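Local coordinates for TlmII (Streptoalloteichus hindustanus, PDB 4HVM), which takes part in the biosynthesis of the antibiotic tallysomycin and, as a condensation-domain family member, probably binds phosphopantetheine, at residues R81-R93 and R118-E131. Sequence-based numbering, arbitrary orientation.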
loop_
_atom_site.group_PDB
_atom_site.type_symbol
_atom_site.label_atom_id
_atom_site.label_comp_id
_atom_site.label_asym_id
_atom_site.label_seq_id
_atom_site.Cartn_x
_atom_site.Cartn_y
_atom_site.Cartn_z
ATOM N N ARG A 81 6.539 23.880 0.183
ATOM C CA ARG A 81 7.926 24.315 0.134
ATOM C C ARG A 81 8.244 24.883 -1.246
ATOM O O ARG A 81 7.834 24.327 -2.265
ATOM C CB ARG A 81 8.834 23.127 0.449
ATOM C CG ARG A 81 10.222 23.479 0.943
ATOM C CD ARG A 81 10.970 22.224 1.395
ATOM N NE ARG A 81 11.123 21.243 0.321
ATOM C CZ ARG A 81 10.388 20.142 0.192
ATOM N NH1 ARG A 81 9.436 19.866 1.075
ATOM N NH2 ARG A 81 10.603 19.313 -0.822
ATOM N N GLU A 82 8.971 25.995 -1.275
ATOM C CA GLU A 82 9.285 26.673 -2.528
ATOM C C GLU A 82 10.336 25.932 -3.354
ATOM O O GLU A 82 10.173 25.754 -4.561
ATOM C CB GLU A 82 9.741 28.107 -2.252
ATOM C CG GLU A 82 8.691 28.958 -1.556
ATOM C CD GLU A 82 9.146 30.386 -1.341
ATOM O OE1 GLU A 82 10.312 30.584 -0.934
ATOM O OE2 GLU A 82 8.339 31.310 -1.584
ATOM N N ASN A 83 11.413 25.510 -2.699
ATOM C CA ASN A 83 12.471 24.760 -3.369
ATOM C C ASN A 83 12.357 23.265 -3.093
ATOM O O ASN A 83 12.255 22.846 -1.939
ATOM C CB ASN A 83 13.852 25.278 -2.957
ATOM C CG ASN A 83 14.156 26.656 -3.523
ATOM O OD1 ASN A 83 13.274 27.336 -4.051
ATOM N ND2 ASN A 83 15.412 27.076 -3.410
ATOM N N ALA A 84 12.368 22.468 -4.155
ATOM C CA ALA A 84 12.203 21.024 -4.029
ATOM C C ALA A 84 13.336 20.378 -3.237
ATOM O O ALA A 84 13.103 19.831 -2.158
ATOM C CB ALA A 84 12.073 20.380 -5.399
ATOM N N ASP A 85 14.553 20.448 -3.777
ATOM C CA ASP A 85 15.728 19.838 -3.153
ATOM C C ASP A 85 15.468 18.359 -2.856
ATOM O O ASP A 85 15.648 17.891 -1.732
ATOM C CB ASP A 85 16.125 20.604 -1.884
ATOM C CG ASP A 85 17.467 20.163 -1.323
ATOM O OD1 ASP A 85 18.508 20.480 -1.939
ATOM O OD2 ASP A 85 17.478 19.507 -0.259
ATOM N N ALA A 86 15.036 17.629 -3.879
ATOM C CA ALA A 86 14.585 16.258 -3.693
ATOM C C ALA A 86 15.138 15.308 -4.750
ATOM O O ALA A 86 14.790 14.129 -4.773
ATOM C CB ALA A 86 13.066 16.213 -3.689
ATOM N N LEU A 87 15.991 15.818 -5.629
ATOM C CA LEU A 87 16.582 14.979 -6.666
ATOM C C LEU A 87 17.970 14.481 -6.267
ATOM O O LEU A 87 18.927 15.253 -6.202
ATOM C CB LEU A 87 16.645 15.728 -7.998
ATOM C CG LEU A 87 17.244 14.950 -9.168
ATOM C CD1 LEU A 87 16.494 13.646 -9.399
ATOM C CD2 LEU A 87 17.241 15.804 -10.425
ATOM N N VAL A 88 18.065 13.184 -5.996
ATOM C CA VAL A 88 19.328 12.561 -5.619
ATOM C C VAL A 88 19.887 11.743 -6.780
ATOM O O VAL A 88 19.199 10.882 -7.327
ATOM C CB VAL A 88 19.148 11.636 -4.403
ATOM C CG1 VAL A 88 20.472 10.987 -4.029
ATOM C CG2 VAL A 88 18.562 12.412 -3.227
ATOM N N ARG A 89 21.135 12.013 -7.154
ATOM C CA ARG A 89 21.761 11.325 -8.280
ATOM C C ARG A 89 22.893 10.419 -7.814
ATOM O O ARG A 89 23.817 10.868 -7.135
ATOM C CB ARG A 89 22.270 12.339 -9.307
ATOM C CG ARG A 89 21.199 13.318 -9.757
ATOM C CD ARG A 89 21.704 14.273 -10.824
ATOM N NE ARG A 89 22.128 13.572 -12.032
ATOM C CZ ARG A 89 22.393 14.168 -13.189
ATOM N NH1 ARG A 89 22.273 15.484 -13.307
ATOM N NH2 ARG A 89 22.773 13.444 -14.234
ATOM N N SER A 90 22.811 9.143 -8.178
ATOM C CA SER A 90 23.809 8.157 -7.776
ATOM C C SER A 90 24.313 7.355 -8.974
ATOM O O SER A 90 23.673 7.321 -10.025
ATOM C CB SER A 90 23.232 7.210 -6.719
ATOM O OG SER A 90 22.844 7.916 -5.551
ATOM N N ASP A 91 25.463 6.708 -8.805
ATOM C CA ASP A 91 26.059 5.886 -9.853
ATOM C C ASP A 91 26.655 4.624 -9.230
ATOM O O ASP A 91 27.517 4.702 -8.354
ATOM C CB ASP A 91 27.136 6.681 -10.600
ATOM C CG ASP A 91 27.527 6.041 -11.919
ATOM O OD1 ASP A 91 27.697 4.805 -11.961
ATOM O OD2 ASP A 91 27.659 6.775 -12.922
ATOM N N LEU A 92 26.197 3.462 -9.690
ATOM C CA LEU A 92 26.593 2.188 -9.095
ATOM C C LEU A 92 27.347 1.289 -10.068
ATOM O O LEU A 92 27.359 0.069 -9.907
ATOM C CB LEU A 92 25.364 1.440 -8.580
ATOM C CG LEU A 92 24.458 2.187 -7.604
ATOM C CD1 LEU A 92 23.332 1.283 -7.136
ATOM C CD2 LEU A 92 25.254 2.716 -6.421
ATOM N N ARG A 93 27.969 1.889 -11.077
ATOM C CA ARG A 93 28.702 1.130 -12.085
ATOM C C ARG A 93 29.928 0.408 -11.524
ATOM O O ARG A 93 30.413 -0.552 -12.121
ATOM C CB ARG A 93 29.102 2.034 -13.255
ATOM C CG ARG A 93 27.984 2.259 -14.264
ATOM C CD ARG A 93 28.414 3.169 -15.407
ATOM N NE ARG A 93 28.558 4.560 -14.987
ATOM C CZ ARG A 93 28.851 5.564 -15.808
ATOM N NH1 ARG A 93 29.036 5.339 -17.101
ATOM N NH2 ARG A 93 28.960 6.797 -15.333
ATOM N N ARG A 118 10.114 19.866 7.908
ATOM C CA ARG A 118 11.221 20.603 7.304
ATOM C C ARG A 118 11.771 19.958 6.033
ATOM O O ARG A 118 11.980 20.634 5.028
ATOM C CB ARG A 118 12.359 20.784 8.310
ATOM C CG ARG A 118 12.009 21.638 9.515
ATOM C CD ARG A 118 13.236 21.879 10.385
ATOM N NE ARG A 118 13.894 20.628 10.751
ATOM C CZ ARG A 118 14.965 20.539 11.534
ATOM N NH1 ARG A 118 15.513 21.633 12.047
ATOM N NH2 ARG A 118 15.490 19.352 11.808
ATOM N N ASP A 119 12.005 18.651 6.088
ATOM C CA ASP A 119 12.690 17.946 5.007
ATOM C C ASP A 119 11.757 17.540 3.869
ATOM O O ASP A 119 10.551 17.378 4.074
ATOM C CB ASP A 119 13.399 16.709 5.558
ATOM C CG ASP A 119 14.164 16.995 6.832
ATOM O OD1 ASP A 119 14.667 18.128 6.989
ATOM O OD2 ASP A 119 14.261 16.082 7.678
ATOM N N PRO A 120 12.315 17.381 2.657
ATOM C CA PRO A 120 11.536 16.858 1.529
ATOM C C PRO A 120 11.009 15.453 1.812
ATOM O O PRO A 120 11.780 14.572 2.191
ATOM C CB PRO A 120 12.555 16.827 0.380
ATOM C CG PRO A 120 13.901 16.922 1.035
ATOM C CD PRO A 120 13.680 17.758 2.250
ATOM N N LEU A 121 9.707 15.254 1.624
ATOM C CA LEU A 121 9.061 13.984 1.942
ATOM C C LEU A 121 8.868 13.103 0.708
ATOM O O LEU A 121 8.386 11.974 0.808
ATOM C CB LEU A 121 7.722 14.226 2.640
ATOM C CG LEU A 121 7.784 15.036 3.932
ATOM C CD1 LEU A 121 6.399 15.197 4.534
ATOM C CD2 LEU A 121 8.720 14.369 4.921
ATOM N N VAL A 122 9.235 13.632 -0.454
ATOM C CA VAL A 122 9.221 12.863 -1.692
ATOM C C VAL A 122 10.557 13.021 -2.400
ATOM O O VAL A 122 10.843 14.069 -2.974
ATOM C CB VAL A 122 8.092 13.311 -2.632
ATOM C CG1 VAL A 122 8.193 12.586 -3.965
ATOM C CG2 VAL A 122 6.737 13.064 -1.986
ATOM N N ARG A 123 11.377 11.977 -2.345
ATOM C CA ARG A 123 12.703 12.008 -2.952
ATOM C C ARG A 123 12.745 11.184 -4.236
ATOM O O ARG A 123 12.348 10.022 -4.250
ATOM C CB ARG A 123 13.751 11.493 -1.961
ATOM C CG ARG A 123 13.916 12.379 -0.737
ATOM C CD ARG A 123 14.669 11.676 0.380
ATOM N NE ARG A 123 13.938 11.770 1.639
ATOM C CZ ARG A 123 13.682 10.739 2.437
ATOM N NH1 ARG A 123 14.110 9.526 2.116
ATOM N NH2 ARG A 123 13.003 10.924 3.561
ATOM N N LEU A 124 13.221 11.794 -5.316
ATOM C CA LEU A 124 13.385 11.084 -6.576
ATOM C C LEU A 124 14.841 10.678 -6.731
ATOM O O LEU A 124 15.736 11.515 -6.623
ATOM C CB LEU A 124 12.937 11.945 -7.759
ATOM C CG LEU A 124 11.459 12.311 -7.803
ATOM C CD1 LEU A 124 11.123 13.072 -9.075
ATOM C CD2 LEU A 124 10.601 11.061 -7.678
ATOM N N HIS A 125 15.078 9.391 -6.968
ATOM C CA HIS A 125 16.433 8.888 -7.165
ATOM C C HIS A 125 16.700 8.577 -8.637
ATOM O O HIS A 125 15.908 7.898 -9.289
ATOM C CB HIS A 125 16.680 7.646 -6.304
ATOM C CG HIS A 125 16.711 7.924 -4.831
ATOM N ND1 HIS A 125 17.887 8.049 -4.123
ATOM C CD2 HIS A 125 15.711 8.101 -3.934
ATOM C CE1 HIS A 125 17.610 8.293 -2.853
ATOM N NE2 HIS A 125 16.297 8.329 -2.713
ATOM N N LEU A 126 17.812 9.089 -9.155
ATOM C CA LEU A 126 18.254 8.774 -10.509
ATOM C C LEU A 126 19.523 7.931 -10.404
ATOM O O LEU A 126 20.623 8.463 -10.265
ATOM C CB LEU A 126 18.511 10.059 -11.303
ATOM C CG LEU A 126 18.534 9.983 -12.831
ATOM C CD1 LEU A 126 18.212 11.344 -13.419
ATOM C CD2 LEU A 126 19.878 9.491 -13.351
ATOM N N VAL A 127 19.361 6.613 -10.457
ATOM C CA VAL A 127 20.476 5.701 -10.231
ATOM C C VAL A 127 20.892 5.016 -11.528
ATOM O O VAL A 127 20.101 4.295 -12.134
ATOM C CB VAL A 127 20.112 4.619 -9.197
ATOM C CG1 VAL A 127 21.356 3.888 -8.733
ATOM C CG2 VAL A 127 19.385 5.231 -8.008
ATOM N N ARG A 128 22.132 5.246 -11.952
ATOM C CA ARG A 128 22.654 4.594 -13.148
ATOM C C ARG A 128 23.382 3.303 -12.782
ATOM O O ARG A 128 24.291 3.309 -11.951
ATOM C CB ARG A 128 23.581 5.529 -13.932
ATOM C CG ARG A 128 24.246 4.860 -15.126
ATOM C CD ARG A 128 24.870 5.866 -16.081
ATOM N NE ARG A 128 23.866 6.594 -16.854
ATOM C CZ ARG A 128 23.351 6.165 -18.003
ATOM N NH1 ARG A 128 23.733 5.003 -18.515
ATOM N NH2 ARG A 128 22.444 6.898 -18.638
ATOM N N LEU A 129 22.976 2.203 -13.409
ATOM C CA LEU A 129 23.526 0.887 -13.100
ATOM C C LEU A 129 24.610 0.461 -14.089
ATOM O O LEU A 129 25.548 -0.249 -13.727
ATOM C CB LEU A 129 22.410 -0.158 -13.085
ATOM C CG LEU A 129 21.167 0.179 -12.261
ATOM C CD1 LEU A 129 20.195 -0.990 -12.263
ATOM C CD2 LEU A 129 21.547 0.560 -10.841
ATOM N N SER A 130 24.468 0.892 -15.338
ATOM C CA SER A 130 25.412 0.537 -16.390
ATOM C C SER A 130 25.359 1.557 -17.519
ATOM O O SER A 130 24.853 2.663 -17.344
ATOM C CB SER A 130 25.108 -0.860 -16.935
ATOM O OG SER A 130 23.783 -0.937 -17.434
ATOM N N GLU A 131 25.878 1.177 -18.681
ATOM C CA GLU A 131 25.893 2.067 -19.833
ATOM C C GLU A 131 24.520 2.170 -20.488
ATOM O O GLU A 131 24.274 3.070 -21.292
ATOM C CB GLU A 131 26.929 1.598 -20.853
ATOM C CG GLU A 131 28.340 1.538 -20.297
ATOM C CD GLU A 131 28.789 2.864 -19.707
ATOM O OE1 GLU A 131 29.348 2.861 -18.590
ATOM O OE2 GLU A 131 28.589 3.908 -20.364
HETATM O O HOH W 1 9.661 16.402 -1.730
HETATM O O HOH W 2 7.978 17.014 0.756
#
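Leu87 to Asp91 and Leu124 to Arg128 pair as parallel strands, with axes 4.8 Å apart. Six backbone hydrogen bonds alternate along them, from Leu124 N to Ala86 O through to Leu92 N to Arg128 O. Packing is close on the side of Val88, Ser90, His125 and Val127. Val88 lies alongside His125, its CB 3.8 Å from ring atom ND1. The far end of that ring, NE2, is hydrogen-bonded to Asp109. Beyond Ser90, Leu92 CD1 rests 3.6 Å from Val127 CG1 and also reaches Leu129 CD2.

The ends are more polar. Arg93 holds Asp91 side-on through NE and NH2, and NH2 lies 2.7 Å from Asp91 OD2. Asp91 OD1 also takes the backbone N of Arg93, closing an Asx turn. Arg93 NH1 forms a salt bridge to Glu131 OE1 at 2.9 Å. Arg128 CD sits over one guanidinium face of Arg93. All but Arg128 in this cluster are exposed. At the other end, Arg81 bends at chi3 (60°), and its guanidinium lies over Pro120, with NH2 3.4 Å from CB. Two waters join it to the backbone N of Leu121 and Val122, and Asn69 takes NH1.

This is a beta-alpha-beta unit. Helix 98-110 packs on the His125 and Leu92 side, and helix 49-62 on the Leu87 and Leu126 side. Strand 87-91 is outermost in the sheet, and strand 133-141 continues it beyond 122-128.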